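Local atomic coordinates of cobalamin-binding protein (Desulfitobacterium hafniense, PDB entry 4JGI), a protein that binds methylcobalamin in a Rossmann-like domain and probably serves as the corrinoid-carrying component of an O-demethylase system. Residues V127-K130 with I131-K135. Sequence-based numbering, arbitrary orientation.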
ATOM      1  N   VAL A 127       6.003   2.787 -17.600  1.00 19.37           N
ATOM      2  CA  VAL A 127       5.377   4.107 -17.644  1.00 18.32           C
ATOM      3  C   VAL A 127       6.453   5.201 -17.772  1.00 18.28           C
ATOM      4  O   VAL A 127       7.342   5.298 -16.949  1.00 18.81           O
ATOM      5  CB  VAL A 127       4.553   4.450 -16.419  1.00 17.32           C
ATOM      6  CG1 VAL A 127       3.903   5.783 -16.519  1.00 20.28           C
ATOM      7  CG2 VAL A 127       3.506   3.375 -16.188  1.00 18.41           C
ATOM      8  N   PRO A 128       6.391   6.002 -18.834  1.00 17.37           N
ATOM      9  CA  PRO A 128       7.416   7.062 -18.979  1.00 19.46           C
ATOM     10  C   PRO A 128       7.414   8.106 -17.853  1.00 17.46           C
ATOM     11  O   PRO A 128       6.360   8.376 -17.278  1.00 16.60           O
ATOM     12  CB  PRO A 128       6.997   7.770 -20.272  1.00 20.34           C
ATOM     13  CG  PRO A 128       6.192   6.714 -21.026  1.00 18.67           C
ATOM     14  CD  PRO A 128       5.455   5.974 -19.961  1.00 19.07           C
ATOM     15  N   VAL A 129       8.604   8.566 -17.524  1.00 18.68           N
ATOM     16  CA  VAL A 129       8.786   9.638 -16.560  1.00 18.93           C
ATOM     17  C   VAL A 129       7.809  10.755 -16.741  1.00 15.91           C
ATOM     18  O   VAL A 129       7.121  11.234 -15.801  1.00 17.03           O
ATOM     19  CB  VAL A 129      10.215  10.143 -16.583  1.00 19.65           C
ATOM     20  CG1 VAL A 129      10.321  11.359 -15.727  1.00 21.79           C
ATOM     21  CG2 VAL A 129      11.194   9.051 -16.134  1.00 24.37           C
ATOM     22  N   LYS A 130       7.752  11.244 -17.973  1.00 17.98           N
ATOM     23  CA  LYS A 130       6.910  12.443 -18.231  1.00 19.21           C
ATOM     24  C   LYS A 130       5.426  12.218 -17.904  1.00 17.02           C
ATOM     25  O   LYS A 130       4.677  13.041 -17.484  1.00 19.80           O
ATOM     26  CB  LYS A 130       7.014  12.909 -19.659  1.00 21.56           C
ATOM     27  CG  LYS A 130       8.300  13.547 -20.028  1.00 34.35           C
ATOM     28  CD  LYS A 130       8.376  13.855 -21.524  1.00 37.30           C
ATOM     29  CE  LYS A 130       9.744  14.408 -21.850  1.00 45.95           C
ATOM     30  NZ  LYS A 130      10.007  14.276 -23.300  1.00 43.24           N
ATOM     31  N   ILE A 131       4.977  10.993 -18.148  1.00 18.86           N
ATOM     32  CA  ILE A 131       3.566  10.611 -17.819  1.00 16.69           C
ATOM     33  C   ILE A 131       3.299  10.534 -16.315  1.00 17.27           C
ATOM     34  O   ILE A 131       2.262  10.952 -15.827  1.00 18.13           O
ATOM     35  CB  ILE A 131       3.224   9.282 -18.518  1.00 17.84           C
ATOM     36  CG1 ILE A 131       3.388   9.471 -20.055  1.00 28.84           C
ATOM     37  CG2 ILE A 131       1.862   8.759 -18.077  1.00 18.75           C
ATOM     38  CD1 ILE A 131       2.238   9.405 -20.876  1.00 34.71           C
ATOM     39  N   ILE A 132       4.239   9.949 -15.569  1.00 15.65           N
ATOM     40  CA  ILE A 132       4.168  10.017 -14.115  1.00 15.98           C
ATOM     41  C   ILE A 132       4.129  11.474 -13.595  1.00 15.67           C
ATOM     42  O   ILE A 132       3.237  11.787 -12.814  1.00 16.58           O
ATOM     43  CB  ILE A 132       5.302   9.271 -13.435  1.00 16.71           C
ATOM     44  CG1 ILE A 132       5.390   7.754 -13.916  1.00 17.44           C
ATOM     45  CG2 ILE A 132       5.249   9.400 -11.903  1.00 17.20           C
ATOM     46  CD1 ILE A 132       6.555   6.988 -13.391  1.00 17.08           C
ATOM     47  N   VAL A 133       5.074  12.288 -14.076  1.00 16.68           N
ATOM     48  CA  VAL A 133       5.085  13.670 -13.627  1.00 18.16           C
ATOM     49  C   VAL A 133       3.809  14.424 -13.990  1.00 16.71           C
ATOM     50  O   VAL A 133       3.216  15.160 -13.136  1.00 19.83           O
ATOM     51  CB  VAL A 133       6.334  14.394 -14.142  1.00 21.28           C
ATOM     52  CG1 VAL A 133       6.251  15.918 -13.846  1.00 24.39           C
ATOM     53  CG2 VAL A 133       7.553  13.780 -13.613  1.00 22.77           C
ATOM     54  N   ASP A 134       3.278  14.236 -15.201  1.00 19.10           N
ATOM     55  CA  ASP A 134       2.003  14.838 -15.564  1.00 18.10           C
ATOM     56  C   ASP A 134       0.835  14.419 -14.678  1.00 16.80           C
ATOM     57  O   ASP A 134      -0.005  15.240 -14.246  1.00 19.23           O
ATOM     58  CB  ASP A 134       1.719  14.672 -17.063  1.00 23.39           C
ATOM     59  CG  ASP A 134       2.694  15.585 -17.952  1.00 37.02           C
ATOM     60  OD1 ASP A 134       3.435  16.471 -17.421  1.00 43.54           O
ATOM     61  OD2 ASP A 134       2.780  15.408 -19.179  1.00 50.52           O
ATOM     62  N   LYS A 135       0.821  13.149 -14.254  1.00 17.71           N
ATOM     63  CA  LYS A 135      -0.214  12.695 -13.396  1.00 17.87           C
ATOM     64  C   LYS A 135      -0.122  13.327 -11.979  1.00 17.78           C
ATOM     65  O   LYS A 135      -1.085  13.638 -11.378  1.00 18.94           O
ATOM     66  CB  LYS A 135      -0.191  11.167 -13.268  1.00 18.20           C
ATOM     67  CG  LYS A 135      -1.457  10.606 -12.619  1.00 19.09           C
ATOM     68  CD  LYS A 135      -2.710  10.794 -13.511  1.00 21.63           C
ATOM     69  CE  LYS A 135      -3.886  10.021 -13.025  1.00 25.47           C
ATOM     70  NZ  LYS A 135      -4.955  10.215 -14.073  1.00 36.64           N
TER
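This local contact forms the N-terminal turn of helix 129-139 in the Rossmann-like cobalamin-binding domain: the side chains of Val127 and Pro128, just ahead of the helix, meet side chains of its first turn, Val127 those of Ile131 and Ile132, Pro128 that of Ile131. Pro128 occupies the N-cap position, and its carbonyl O receives Ile132 N at 3.1 Å in a nearly straight bond (169° at the hydrogen), with a weak second bond from Ile131 N. The i to i+4 bonding of the helix continues from Val133 N to Val129 O and from Asp134 N to Lys130 O, both 2.9 Å. Val127 holds CG1 anti to its own N (chi1 -178°), which brings this methyl to 3.6 Å from Ile132 CG1 and 3.9 Å from Ile131 CG2. The pyrrolidine ring of Pro128 lies alongside the Ile131 side chain, its CB 4.0 Å from Ile131 CG1. Across the first turn, Val129 CG1 lies 4.2 Å from Val133 CG2, a looser contact. The bound cobalamin is about 11 Å from the side chain of Ile132. Val127 and Ile132 rest on Ala95 of strand 91-96, where Val127 also hydrogen-bonds Thr96 through the backbone, while Val129 packs against Thr160 and Ala163 of helix 151-166, Ile132 against Thr160 and Val133 against Ala163.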